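Local coordinates for protein methylmalonyl-CoA carboxyltransferase 12S subunit (PDB 1ON3) that transfers the carboxyl group of methylmalonyl-CoA to the biotin of the 1.3S subunit, as the hexameric core of the transcarboxylase complex, at residues D280-D285 / R293-K298; R95-A100 / P132-Y137; F356-N361 / E397-K402; I192-K197 / G232-V237. All coordinates share one frame; numbering follows the deposited sequence.

Contact 1 of 4, residues D280-D285 / R293-K298; sequences DIVPID and RDVIAK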
loop_
_atom_site.group_PDB
_atom_site.type_symbol
_atom_site.label_atom_id
_atom_site.label_comp_id
_atom_site.label_asym_id
_atom_site.label_seq_id
_atom_site.Cartn_x
_atom_site.Cartn_y
_atom_site.Cartn_z
ATOM N N ASP E 280 -8.938 7.118 -50.652
ATOM C CA ASP E 280 -8.304 7.979 -51.647
ATOM C C ASP E 280 -7.437 9.124 -51.156
ATOM O O ASP E 280 -6.793 9.801 -51.959
ATOM C CB ASP E 280 -9.385 8.527 -52.580
ATOM C CG ASP E 280 -10.305 7.437 -53.096
ATOM O OD1 ASP E 280 -9.786 6.427 -53.609
ATOM O OD2 ASP E 280 -11.540 7.588 -52.986
ATOM N N ILE E 281 -7.399 9.341 -49.851
ATOM C CA ILE E 281 -6.619 10.442 -49.311
ATOM C C ILE E 281 -5.119 10.227 -49.426
ATOM O O ILE E 281 -4.389 11.142 -49.806
ATOM C CB ILE E 281 -6.980 10.694 -47.838
ATOM C CG1 ILE E 281 -8.470 11.020 -47.724
ATOM C CG2 ILE E 281 -6.139 11.834 -47.290
ATOM C CD1 ILE E 281 -8.998 11.065 -46.293
ATOM N N VAL E 282 -4.671 9.018 -49.095
ATOM C CA VAL E 282 -3.262 8.661 -49.150
ATOM C C VAL E 282 -2.919 8.062 -50.516
ATOM O O VAL E 282 -3.351 6.960 -50.848
ATOM C CB VAL E 282 -2.915 7.625 -48.046
ATOM C CG1 VAL E 282 -1.413 7.386 -47.999
ATOM C CG2 VAL E 282 -3.430 8.109 -46.704
ATOM N N PRO E 283 -2.124 8.781 -51.320
ATOM C CA PRO E 283 -1.711 8.338 -52.659
ATOM C C PRO E 283 -0.942 7.015 -52.618
ATOM O O PRO E 283 -0.208 6.753 -51.663
ATOM C CB PRO E 283 -0.811 9.478 -53.136
ATOM C CG PRO E 283 -1.310 10.658 -52.383
ATOM C CD PRO E 283 -1.532 10.089 -51.005
ATOM N N ILE E 284 -1.105 6.184 -53.648
ATOM C CA ILE E 284 -0.373 4.923 -53.701
ATOM C C ILE E 284 1.052 5.284 -54.110
ATOM O O ILE E 284 2.007 4.578 -53.791
ATOM C CB ILE E 284 -0.989 3.929 -54.745
ATOM C CG1 ILE E 284 -2.424 3.553 -54.344
ATOM C CG2 ILE E 284 -0.167 2.659 -54.816
ATOM C CD1 ILE E 284 -2.541 2.844 -53.009
ATOM N N ASP E 285 1.186 6.405 -54.815
ATOM C CA ASP E 285 2.490 6.878 -55.265
ATOM C C ASP E 285 3.226 7.474 -54.067
ATOM O O ASP E 285 2.919 8.584 -53.621
ATOM C CB ASP E 285 2.320 7.949 -56.348
ATOM C CG ASP E 285 3.652 8.465 -56.885
ATOM O OD1 ASP E 285 4.722 8.095 -56.351
ATOM O OD2 ASP E 285 3.624 9.260 -57.848
ATOM N N ARG E 293 -4.328 15.577 -41.796
ATOM C CA ARG E 293 -5.493 16.000 -41.034
ATOM C C ARG E 293 -6.768 15.668 -41.809
ATOM O O ARG E 293 -7.850 15.648 -41.240
ATOM C CB ARG E 293 -5.409 17.494 -40.706
ATOM C CG ARG E 293 -4.301 17.800 -39.677
ATOM C CD ARG E 293 -3.976 19.285 -39.620
ATOM N NE ARG E 293 -3.411 19.770 -40.882
ATOM C CZ ARG E 293 -2.756 20.922 -41.014
ATOM N NH1 ARG E 293 -2.576 21.712 -39.957
ATOM N NH2 ARG E 293 -2.291 21.293 -42.201
ATOM N N ASP E 294 -6.640 15.404 -43.107
ATOM C CA ASP E 294 -7.815 15.017 -43.887
ATOM C C ASP E 294 -8.220 13.613 -43.452
ATOM O O ASP E 294 -9.399 13.252 -43.487
ATOM C CB ASP E 294 -7.521 15.056 -45.394
ATOM C CG ASP E 294 -7.421 16.471 -45.924
ATOM O OD1 ASP E 294 -8.056 17.375 -45.338
ATOM O OD2 ASP E 294 -6.721 16.683 -46.922
ATOM N N VAL E 295 -7.240 12.815 -43.036
ATOM C CA VAL E 295 -7.530 11.473 -42.558
ATOM C C VAL E 295 -8.164 11.633 -41.178
ATOM O O VAL E 295 -9.189 11.020 -40.876
ATOM C CB VAL E 295 -6.254 10.623 -42.425
ATOM C CG1 VAL E 295 -6.592 9.295 -41.764
ATOM C CG2 VAL E 295 -5.625 10.396 -43.818
ATOM N N ILE E 296 -7.555 12.475 -40.349
ATOM C CA ILE E 296 -8.063 12.711 -39.002
ATOM C C ILE E 296 -9.517 13.165 -39.041
ATOM O O ILE E 296 -10.350 12.627 -38.324
ATOM C CB ILE E 296 -7.215 13.787 -38.254
ATOM C CG1 ILE E 296 -5.788 13.255 -38.034
ATOM C CG2 ILE E 296 -7.893 14.163 -36.911
ATOM C CD1 ILE E 296 -4.804 14.265 -37.389
ATOM N N ALA E 297 -9.817 14.155 -39.879
ATOM C CA ALA E 297 -11.174 14.690 -39.971
ATOM C C ALA E 297 -12.215 13.624 -40.269
ATOM O O ALA E 297 -13.345 13.694 -39.776
ATOM C CB ALA E 297 -11.240 15.784 -41.023
ATOM N N LYS E 298 -11.843 12.627 -41.063
ATOM C CA LYS E 298 -12.782 11.566 -41.409
ATOM C C LYS E 298 -12.910 10.452 -40.384
ATOM O O LYS E 298 -13.801 9.610 -40.500
ATOM C CB LYS E 298 -12.430 10.977 -42.777
ATOM C CG LYS E 298 -12.568 11.998 -43.892
ATOM C CD LYS E 298 -12.316 11.407 -45.266
ATOM C CE LYS E 298 -12.408 12.498 -46.328
ATOM N NZ LYS E 298 -13.698 13.248 -46.251
#

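Contact 2 of 4, residues R95-A100 / P132-Y137; sequences RPVHAA and PFLFFY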
loop_
_atom_site.group_PDB
_atom_site.type_symbol
_atom_site.label_atom_id
_atom_site.label_comp_id
_atom_site.label_asym_id
_atom_site.label_seq_id
_atom_site.Cartn_x
_atom_site.Cartn_y
_atom_site.Cartn_z
ATOM N N ARG E 95 -17.969 22.636 -14.217
ATOM C CA ARG E 95 -16.779 21.999 -13.654
ATOM C C ARG E 95 -16.012 22.933 -12.740
ATOM O O ARG E 95 -15.638 24.034 -13.134
ATOM C CB ARG E 95 -15.837 21.535 -14.772
ATOM C CG ARG E 95 -16.437 20.482 -15.692
ATOM C CD ARG E 95 -15.533 20.214 -16.889
ATOM N NE ARG E 95 -14.182 19.869 -16.463
ATOM C CZ ARG E 95 -13.181 19.580 -17.285
ATOM N NH1 ARG E 95 -13.374 19.591 -18.604
ATOM N NH2 ARG E 95 -11.992 19.263 -16.774
ATOM N N PRO E 96 -15.760 22.500 -11.503
ATOM C CA PRO E 96 -15.020 23.329 -10.548
ATOM C C PRO E 96 -13.583 23.567 -11.024
ATOM O O PRO E 96 -12.918 22.636 -11.498
ATOM C CB PRO E 96 -15.043 22.480 -9.269
ATOM C CG PRO E 96 -16.304 21.649 -9.430
ATOM C CD PRO E 96 -16.217 21.250 -10.874
ATOM N N VAL E 97 -13.113 24.807 -10.905
ATOM C CA VAL E 97 -11.740 25.150 -11.264
ATOM C C VAL E 97 -11.232 26.221 -10.310
ATOM O O VAL E 97 -12.022 26.854 -9.609
ATOM C CB VAL E 97 -11.602 25.733 -12.711
ATOM C CG1 VAL E 97 -11.982 24.692 -13.760
ATOM C CG2 VAL E 97 -12.440 27.004 -12.857
ATOM N N HIS E 98 -9.913 26.394 -10.275
ATOM C CA HIS E 98 -9.262 27.438 -9.490
ATOM C C HIS E 98 -8.497 28.271 -10.515
ATOM O O HIS E 98 -7.981 27.730 -11.498
ATOM C CB HIS E 98 -8.313 26.847 -8.447
ATOM C CG HIS E 98 -9.028 26.245 -7.279
ATOM N ND1 HIS E 98 -9.616 24.995 -7.325
ATOM C CD2 HIS E 98 -9.325 26.758 -6.062
ATOM C CE1 HIS E 98 -10.244 24.769 -6.183
ATOM N NE2 HIS E 98 -10.086 25.825 -5.401
ATOM N N ALA E 99 -8.416 29.579 -10.298
ATOM C CA ALA E 99 -7.758 30.447 -11.277
ATOM C C ALA E 99 -7.097 31.668 -10.659
ATOM O O ALA E 99 -7.438 32.075 -9.544
ATOM C CB ALA E 99 -8.786 30.899 -12.313
ATOM N N ALA E 100 -6.144 32.234 -11.395
ATOM C CA ALA E 100 -5.433 33.436 -10.974
ATOM C C ALA E 100 -5.387 34.355 -12.188
ATOM O O ALA E 100 -5.315 33.893 -13.332
ATOM C CB ALA E 100 -4.027 33.097 -10.518
ATOM N N PRO E 132 -8.722 21.618 -11.977
ATOM C CA PRO E 132 -7.787 22.250 -12.905
ATOM C C PRO E 132 -7.406 23.634 -12.359
ATOM O O PRO E 132 -8.143 24.224 -11.553
ATOM C CB PRO E 132 -8.607 22.374 -14.179
ATOM C CG PRO E 132 -9.468 21.154 -14.139
ATOM C CD PRO E 132 -9.902 21.088 -12.692
ATOM N N PHE E 133 -6.256 24.136 -12.801
ATOM C CA PHE E 133 -5.761 25.459 -12.412
ATOM C C PHE E 133 -5.449 26.262 -13.677
ATOM O O PHE E 133 -4.676 25.808 -14.526
ATOM C CB PHE E 133 -4.481 25.346 -11.588
ATOM C CG PHE E 133 -3.839 26.667 -11.312
ATOM C CD1 PHE E 133 -2.597 26.984 -11.855
ATOM C CD2 PHE E 133 -4.492 27.612 -10.543
ATOM C CE1 PHE E 133 -2.020 28.242 -11.629
ATOM C CE2 PHE E 133 -3.924 28.869 -10.316
ATOM C CZ PHE E 133 -2.687 29.178 -10.864
ATOM N N LEU E 134 -6.037 27.450 -13.791
ATOM C CA LEU E 134 -5.829 28.323 -14.950
ATOM C C LEU E 134 -5.252 29.655 -14.458
ATOM O O LEU E 134 -5.659 30.171 -13.423
ATOM C CB LEU E 134 -7.146 28.540 -15.706
ATOM C CG LEU E 134 -7.735 27.242 -16.294
ATOM C CD1 LEU E 134 -8.841 26.738 -15.375
ATOM C CD2 LEU E 134 -8.284 27.479 -17.690
ATOM N N PHE E 135 -4.308 30.203 -15.212
ATOM C CA PHE E 135 -3.624 31.430 -14.814
ATOM C C PHE E 135 -3.409 32.399 -15.990
ATOM O O PHE E 135 -2.777 32.042 -16.976
ATOM C CB PHE E 135 -2.271 31.012 -14.212
ATOM C CG PHE E 135 -1.526 32.102 -13.478
ATOM C CD1 PHE E 135 -0.483 31.758 -12.629
ATOM C CD2 PHE E 135 -1.821 33.453 -13.661
ATOM C CE1 PHE E 135 0.266 32.743 -11.969
ATOM C CE2 PHE E 135 -1.075 34.448 -13.003
ATOM C CZ PHE E 135 -0.031 34.085 -12.157
ATOM N N PHE E 136 -3.956 33.612 -15.876
ATOM C CA PHE E 136 -3.768 34.661 -16.891
ATOM C C PHE E 136 -2.561 35.493 -16.429
ATOM O O PHE E 136 -2.599 36.128 -15.363
ATOM C CB PHE E 136 -4.980 35.600 -16.995
ATOM C CG PHE E 136 -6.193 34.990 -17.664
ATOM C CD1 PHE E 136 -7.166 34.344 -16.912
ATOM C CD2 PHE E 136 -6.393 35.135 -19.036
ATOM C CE1 PHE E 136 -8.334 33.856 -17.520
ATOM C CE2 PHE E 136 -7.548 34.657 -19.650
ATOM C CZ PHE E 136 -8.525 34.016 -18.888
ATOM N N TYR E 137 -1.492 35.453 -17.219
ATOM C CA TYR E 137 -0.253 36.177 -16.940
ATOM C C TYR E 137 -0.240 37.516 -17.696
ATOM O O TYR E 137 -0.558 37.568 -18.877
ATOM C CB TYR E 137 0.941 35.340 -17.405
ATOM C CG TYR E 137 1.130 34.051 -16.648
ATOM C CD1 TYR E 137 2.060 33.961 -15.622
ATOM C CD2 TYR E 137 0.423 32.900 -17.003
ATOM C CE1 TYR E 137 2.300 32.753 -14.961
ATOM C CE2 TYR E 137 0.646 31.681 -16.351
ATOM C CZ TYR E 137 1.586 31.613 -15.335
ATOM O OH TYR E 137 1.824 30.418 -14.696
#

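Contact 3 of 4, residues F356-N361 / E397-K402; sequences FCDSFN and EATVPK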
loop_
_atom_site.group_PDB
_atom_site.type_symbol
_atom_site.label_atom_id
_atom_site.label_comp_id
_atom_site.label_asym_id
_atom_site.label_seq_id
_atom_site.Cartn_x
_atom_site.Cartn_y
_atom_site.Cartn_z
ATOM N N PHE E 356 1.916 14.120 -21.600
ATOM C CA PHE E 356 0.747 14.775 -21.017
ATOM C C PHE E 356 -0.489 13.865 -21.058
ATOM O O PHE E 356 -1.173 13.686 -20.052
ATOM C CB PHE E 356 0.403 16.075 -21.750
ATOM C CG PHE E 356 -0.836 16.726 -21.223
ATOM C CD1 PHE E 356 -0.792 17.476 -20.044
ATOM C CD2 PHE E 356 -2.074 16.475 -21.822
ATOM C CE1 PHE E 356 -1.970 17.958 -19.462
ATOM C CE2 PHE E 356 -3.247 16.945 -21.249
ATOM C CZ PHE E 356 -3.194 17.687 -20.063
ATOM N N CYS E 357 -0.780 13.315 -22.235
ATOM C CA CYS E 357 -1.938 12.441 -22.394
ATOM C C CYS E 357 -1.834 11.282 -21.429
ATOM O O CYS E 357 -2.819 10.927 -20.779
ATOM C CB CYS E 357 -2.052 11.929 -23.838
ATOM S SG CYS E 357 -2.592 13.207 -25.020
ATOM N N ASP E 358 -0.641 10.705 -21.309
ATOM C CA ASP E 358 -0.463 9.594 -20.390
ATOM C C ASP E 358 -0.775 10.026 -18.958
ATOM O O ASP E 358 -1.468 9.316 -18.233
ATOM C CB ASP E 358 0.965 9.038 -20.453
ATOM C CG ASP E 358 1.141 7.799 -19.591
ATOM O OD1 ASP E 358 2.089 7.768 -18.779
ATOM O OD2 ASP E 358 0.326 6.854 -19.719
ATOM N N SER E 359 -0.272 11.194 -18.545
ATOM C CA SER E 359 -0.518 11.677 -17.191
ATOM C C SER E 359 -1.986 11.801 -16.856
ATOM O O SER E 359 -2.388 11.511 -15.730
ATOM C CB SER E 359 0.122 13.048 -16.962
ATOM O OG SER E 359 1.508 12.917 -16.767
ATOM N N PHE E 360 -2.783 12.240 -17.821
ATOM C CA PHE E 360 -4.200 12.430 -17.563
ATOM C C PHE E 360 -5.166 11.435 -18.185
ATOM O O PHE E 360 -6.322 11.759 -18.476
ATOM C CB PHE E 360 -4.588 13.866 -17.896
ATOM C CG PHE E 360 -3.981 14.856 -16.959
ATOM C CD1 PHE E 360 -2.827 15.545 -17.305
ATOM C CD2 PHE E 360 -4.503 15.026 -15.677
ATOM C CE1 PHE E 360 -2.193 16.387 -16.391
ATOM C CE2 PHE E 360 -3.871 15.871 -14.753
ATOM C CZ PHE E 360 -2.714 16.550 -15.117
ATOM N N ASN E 361 -4.671 10.218 -18.375
ATOM C CA ASN E 361 -5.480 9.105 -18.859
ATOM C C ASN E 361 -6.196 9.246 -20.193
ATOM O O ASN E 361 -7.294 8.714 -20.370
ATOM C CB ASN E 361 -6.487 8.761 -17.762
ATOM C CG ASN E 361 -5.854 8.772 -16.384
ATOM O OD1 ASN E 361 -4.879 8.062 -16.137
ATOM N ND2 ASN E 361 -6.394 9.590 -15.476
ATOM N N GLU E 397 6.953 4.390 -21.737
ATOM C CA GLU E 397 6.535 4.605 -20.355
ATOM C C GLU E 397 5.007 4.723 -20.252
ATOM O O GLU E 397 4.417 4.418 -19.218
ATOM C CB GLU E 397 7.165 5.891 -19.813
ATOM C CG GLU E 397 6.831 6.187 -18.359
ATOM C CD GLU E 397 7.477 5.211 -17.388
ATOM O OE1 GLU E 397 7.139 5.259 -16.188
ATOM O OE2 GLU E 397 8.327 4.400 -17.816
ATOM N N ALA E 398 4.376 5.185 -21.320
ATOM C CA ALA E 398 2.931 5.385 -21.288
ATOM C C ALA E 398 2.144 4.109 -21.017
ATOM O O ALA E 398 2.474 3.040 -21.543
ATOM C CB ALA E 398 2.459 6.039 -22.598
ATOM N N THR E 399 1.104 4.228 -20.189
ATOM C CA THR E 399 0.258 3.086 -19.853
ATOM C C THR E 399 -1.199 3.259 -20.318
ATOM O O THR E 399 -2.025 2.354 -20.152
ATOM C CB THR E 399 0.291 2.789 -18.329
ATOM O OG1 THR E 399 -0.113 3.957 -17.608
ATOM C CG2 THR E 399 1.709 2.380 -17.888
ATOM N N VAL E 400 -1.523 4.412 -20.895
ATOM C CA VAL E 400 -2.879 4.610 -21.403
ATOM C C VAL E 400 -3.005 3.724 -22.643
ATOM O O VAL E 400 -2.005 3.205 -23.146
ATOM C CB VAL E 400 -3.141 6.076 -21.867
ATOM C CG1 VAL E 400 -3.201 7.026 -20.668
ATOM C CG2 VAL E 400 -2.046 6.526 -22.842
ATOM N N PRO E 401 -4.236 3.520 -23.133
ATOM C CA PRO E 401 -4.419 2.697 -24.333
ATOM C C PRO E 401 -3.624 3.370 -25.456
ATOM O O PRO E 401 -3.640 4.595 -25.582
ATOM C CB PRO E 401 -5.929 2.779 -24.584
ATOM C CG PRO E 401 -6.486 2.860 -23.185
ATOM C CD PRO E 401 -5.527 3.826 -22.491
ATOM N N LYS E 402 -2.910 2.572 -26.247
ATOM C CA LYS E 402 -2.128 3.087 -27.367
ATOM C C LYS E 402 -2.556 2.327 -28.615
ATOM O O LYS E 402 -2.375 1.116 -28.695
ATOM C CB LYS E 402 -0.633 2.899 -27.087
ATOM C CG LYS E 402 -0.125 3.840 -25.974
ATOM C CD LYS E 402 1.339 3.588 -25.596
ATOM C CE LYS E 402 1.501 2.293 -24.843
ATOM N NZ LYS E 402 2.917 2.013 -24.473
HETATM O O HOH W 1 2.881 5.733 -17.365
#

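Contact 4 of 4, residues I192-K197 / G232-V237; sequences IIMTKK and GNIHFV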
loop_
_atom_site.group_PDB
_atom_site.type_symbol
_atom_site.label_atom_id
_atom_site.label_comp_id
_atom_site.label_asym_id
_atom_site.label_seq_id
_atom_site.Cartn_x
_atom_site.Cartn_y
_atom_site.Cartn_z
ATOM N N ILE E 192 0.477 26.454 -22.870
ATOM C CA ILE E 192 0.566 27.909 -22.897
ATOM C C ILE E 192 -0.225 28.463 -24.079
ATOM O O ILE E 192 0.037 28.084 -25.223
ATOM C CB ILE E 192 2.016 28.415 -23.051
ATOM C CG1 ILE E 192 2.857 27.987 -21.846
ATOM C CG2 ILE E 192 2.005 29.946 -23.183
ATOM C CD1 ILE E 192 4.351 28.326 -22.002
ATOM N N ILE E 193 -1.199 29.334 -23.793
ATOM C CA ILE E 193 -1.999 30.004 -24.821
ATOM C C ILE E 193 -1.487 31.432 -24.753
ATOM O O ILE E 193 -1.520 32.041 -23.690
ATOM C CB ILE E 193 -3.505 30.036 -24.485
ATOM C CG1 ILE E 193 -4.062 28.612 -24.443
ATOM C CG2 ILE E 193 -4.257 30.829 -25.545
ATOM C CD1 ILE E 193 -5.384 28.527 -23.687
ATOM N N MET E 194 -1.017 31.954 -25.879
ATOM C CA MET E 194 -0.452 33.295 -25.933
ATOM C C MET E 194 -1.194 34.171 -26.940
ATOM O O MET E 194 -1.366 33.772 -28.091
ATOM C CB MET E 194 1.020 33.165 -26.327
ATOM C CG MET E 194 1.896 34.301 -25.940
ATOM S SD MET E 194 3.645 33.902 -26.178
ATOM C CE MET E 194 4.257 35.600 -26.219
ATOM N N THR E 195 -1.627 35.366 -26.524
ATOM C CA THR E 195 -2.337 36.257 -27.445
ATOM C C THR E 195 -1.333 37.056 -28.271
ATOM O O THR E 195 -0.141 37.100 -27.943
ATOM C CB THR E 195 -3.223 37.271 -26.711
ATOM O OG1 THR E 195 -2.388 38.250 -26.081
ATOM C CG2 THR E 195 -4.092 36.577 -25.671
ATOM N N LYS E 196 -1.813 37.699 -29.334
ATOM C CA LYS E 196 -0.920 38.482 -30.185
ATOM C C LYS E 196 -0.522 39.821 -29.557
ATOM O O LYS E 196 0.269 40.575 -30.121
ATOM C CB LYS E 196 -1.540 38.669 -31.577
ATOM C CG LYS E 196 -1.474 37.375 -32.371
ATOM C CD LYS E 196 -1.946 37.505 -33.803
ATOM C CE LYS E 196 -1.662 36.197 -34.549
ATOM N NZ LYS E 196 -2.087 36.231 -35.971
ATOM N N LYS E 197 -1.046 40.099 -28.370
ATOM C CA LYS E 197 -0.691 41.330 -27.677
ATOM C C LYS E 197 0.360 41.013 -26.614
ATOM O O LYS E 197 0.951 41.909 -26.021
ATOM C CB LYS E 197 -1.926 41.946 -27.015
ATOM C CG LYS E 197 -2.942 42.520 -27.993
ATOM C CD LYS E 197 -2.345 43.675 -28.794
ATOM C CE LYS E 197 -3.418 44.377 -29.618
ATOM N NZ LYS E 197 -4.148 43.412 -30.498
ATOM N N GLY E 232 9.412 26.966 -29.934
ATOM C CA GLY E 232 8.721 25.757 -29.519
ATOM C C GLY E 232 8.195 25.804 -28.085
ATOM O O GLY E 232 7.895 24.761 -27.488
ATOM N N ASN E 233 8.057 27.015 -27.546
ATOM C CA ASN E 233 7.618 27.225 -26.155
ATOM C C ASN E 233 6.116 27.218 -25.877
ATOM O O ASN E 233 5.721 27.053 -24.721
ATOM C CB ASN E 233 8.098 28.576 -25.623
ATOM C CG ASN E 233 9.605 28.676 -25.459
ATOM O OD1 ASN E 233 10.190 29.740 -25.709
ATOM N ND2 ASN E 233 10.234 27.605 -25.015
ATOM N N ILE E 234 5.282 27.436 -26.891
ATOM C CA ILE E 234 3.848 27.532 -26.624
ATOM C C ILE E 234 2.971 26.600 -27.423
ATOM O O ILE E 234 3.391 26.034 -28.431
ATOM C CB ILE E 234 3.333 28.977 -26.807
ATOM C CG1 ILE E 234 3.447 29.393 -28.283
ATOM C CG2 ILE E 234 4.146 29.924 -25.910
ATOM C CD1 ILE E 234 2.793 30.733 -28.599
ATOM N N HIS E 235 1.721 26.483 -26.993
ATOM C CA HIS E 235 0.819 25.532 -27.622
ATOM C C HIS E 235 -0.298 26.056 -28.482
ATOM O O HIS E 235 -0.780 25.335 -29.360
ATOM C CB HIS E 235 0.258 24.612 -26.537
ATOM C CG HIS E 235 1.320 24.009 -25.675
ATOM N ND1 HIS E 235 1.969 24.722 -24.689
ATOM C CD2 HIS E 235 1.907 22.787 -25.703
ATOM C CE1 HIS E 235 2.909 23.966 -24.148
ATOM N NE2 HIS E 235 2.893 22.787 -24.748
ATOM N N PHE E 236 -0.715 27.295 -28.231
ATOM C CA PHE E 236 -1.777 27.914 -28.998
ATOM C C PHE E 236 -1.533 29.397 -29.168
ATOM O O PHE E 236 -1.090 30.068 -28.225
ATOM C CB PHE E 236 -3.147 27.743 -28.301
ATOM C CG PHE E 236 -3.515 26.310 -28.023
ATOM C CD1 PHE E 236 -3.161 25.710 -26.828
ATOM C CD2 PHE E 236 -4.168 25.548 -28.988
ATOM C CE1 PHE E 236 -3.447 24.357 -26.588
ATOM C CE2 PHE E 236 -4.455 24.206 -28.762
ATOM C CZ PHE E 236 -4.093 23.611 -27.562
ATOM N N VAL E 237 -1.806 29.901 -30.368
ATOM C CA VAL E 237 -1.700 31.329 -30.618
ATOM C C VAL E 237 -3.133 31.801 -30.703
ATOM O O VAL E 237 -3.941 31.191 -31.395
ATOM C CB VAL E 237 -0.983 31.669 -31.943
ATOM C CG1 VAL E 237 -1.115 33.159 -32.238
ATOM C CG2 VAL E 237 0.480 31.322 -31.838
#

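Contact 1 of 4, residues D280-D285 / R293-K298
Two short helical pieces of the C-terminal carboxyltransferase domain meet here, the end of helix 278-281 and the first turns of helix 293-299, and Ile-281 and Val-295 carry most of the contact between them. The gamma-methyl of Ile-281, CG2, lies 3.8 Å from CG2 of Val-295 and also touches CB of Asp-294. The longer branch of the isoleucine stands beside the backbone N (chi1 -59°) and runs out nearly extended, which brings CD1 over the helix backbone, 3.6 Å from O of Asp-294. The same methyl presses on the aliphatic part of Lys-298, where CD1 to CD of the lysine is a tight 3.5 Å. One branched side chain thus covers a residue, its neighbour and the one a turn later. The seven residues linking the two pieces are neither helix nor strand, and 293-299 then packs through Val-295 and Ile-296 on Leu-367 of strand 364-370, part of the domain's central sheet. No hydrogen bond joins the segments, so shape and apolar surface do the work. Cutting Ile-281 back to an alanine is likely to open a gap and strip part of the apolar cover from Val-295 CG2 and the Lys-298 methylenes. Val-282 adds a looser touch, its CG2 4.3 Å from Val-295 CG2. Lysine suits this border: its methylenes pack while NZ makes a weak, long ion pair with Glu-277.

Contact 2 of 4, residues R95-A100 / P132-Y137
Strands 95-100 and 133-137 run parallel at 19° to each other, their axes 4.7 Å apart, and a ladder of four backbone hydrogen bonds joins them. His-98 N gives to Pro-132 O and His-98 O takes Leu-134 N; two residues on, Ala-100 N gives to Leu-134 O and Ala-100 O takes Phe-136 N at 2.9 Å. On the face carrying Ala-100, its CB sits over the Phe-135 ring in a CH-pi contact, 4.0 Å from the ring centroid and 15° off the normal, while Tyr-137 CZ covers the opposite face. A leucine in place of Phe-135 has no flat face to offer, and would probably leave Ala-100 CB without its CH-pi partner and the Tyr-137 ring free to shift. The small alanine also leaves room for Phe-133, whose CG is anti to the backbone N (chi1 173°), bringing CZ to 4.2 Å from Ala-100 CB. On the face of Leu-134, its CD1 meets Val-97 CB at 4.0 Å. The His-98 ring turns away, ND1 bonding to Thr-131. Helix 113-129 covers the Phe-133 and Phe-135 face, completing a beta-alpha-beta crossover (strand 95-102, helix 113-129, strand 133-139) within the crotonase-like fold of the carboxyltransferase family.

Contact 3 of 4, residues F356-N361 / E397-K402
The carboxylate of Asp-358, near the end of helix 344-359, reaches across to the turn after helix 384-397 and points its OD2 at two successive backbone N-H groups. Thr-399 N gives the shorter bond, 2.8 Å to Asp-358 OD2, and comes from above the carboxylate plane, 42° out of it. Val-400 N, at 3.3 Å, meets the same oxygen nearly along its C-O axis. The side chain reaches them because CG lies anti to the backbone N (chi1 -175°), and aspartate suits the place because its short side chain brings one carboxylate oxygen to both N-H groups. The other oxygen, OD1, is bridged by a water that donates to it at 2.6 Å and to Glu-397 O at 2.7 Å. Beside these bonds, Val-400 CG1 packs against Asn-361 CA at 3.6 Å, an apolar branch set against the backbone of the helix end. Lys-517 of a neighbouring subunit forms a salt bridge with Asp-358 OD2 and a hydrogen bond with Thr-399 OG1, while His-518 of that subunit bonds to OD1; these partners, the lysine above all, would probably stabilise the buried negative charge. Asn-361, with positive phi, is the C-prime residue of the Schellman motif that ends helix 344-359.

Contact 4 of 4, residues I192-K197 / G232-V237
Backbone and imidazole hydrogen bonds tie Ile-192 to His-235. Ile-192 N gives to His-235 ND1 at 2.9 Å, tilted 34° from the ring plane, and Ile-192 O accepts in return from His-235 N, also at 2.9 Å. That oxygen takes a second donor, Phe-236 N at 3.2 Å, both lying in its carbonyl plane. Two residues along the strand, Met-194 N gives to Phe-236 O, continuing the parallel pairing of Ile-193 with Phe-236 and Met-194 with Val-237. Histidine suits its place because ND1 accepts from one backbone while NE2 bonds to Glu-352.

Apolar contacts fill both faces. Ile-192 CG2 and Ile-234 CG2 are a tight 3.5 Å apart, their side chains crossing at about a right angle. Ile-234 sets CG1 between its backbone N and carbonyl carbon (chi1 66°), and from there CD1 reaches Met-194 CB at 3.8 Å, with the methionine sulfur close by. On the other face Ile-193 CG1 lies 3.9 Å from Phe-236 CD1. At the margin the extended Lys-196 crosses Val-237 at about a right angle, CE against CG1, while NZ forms a salt bridge with Glu-239.

Strand 191-195 runs between 170-175 and 236-238, the strand outermost within this chain in the N-terminal sheet. Helix 241-253 covers Ile-193 and Phe-236, helix 224-231 covers Ile-234 and Val-237, and strand 305-308 of the C-terminal half packs against His-235 and Phe-236.

Overall arrangement
Contacts 2 and 4 lie in one sheet, that of the N-terminal half, their centres 17 Å apart: contact 2 joins its third and fourth strands, and contact 4 its last two. Contacts 1 and 3 belong to the C-terminal half, whose sheet has the same strand order, in keeping with the domain duplication; their centres are 26 Å apart. Contact 1 is on the far side of the chain's centre from contact 2, their centres 38 Å apart. Contacts 3 and 4, about 8 Å apart at their nearest atoms, both touch the same neighbouring subunit. The side chains of Phe-135 in contact 2 and Met-194 in contact 4 lie about 13 and 12 Å from bound methylmalonyl-CoA.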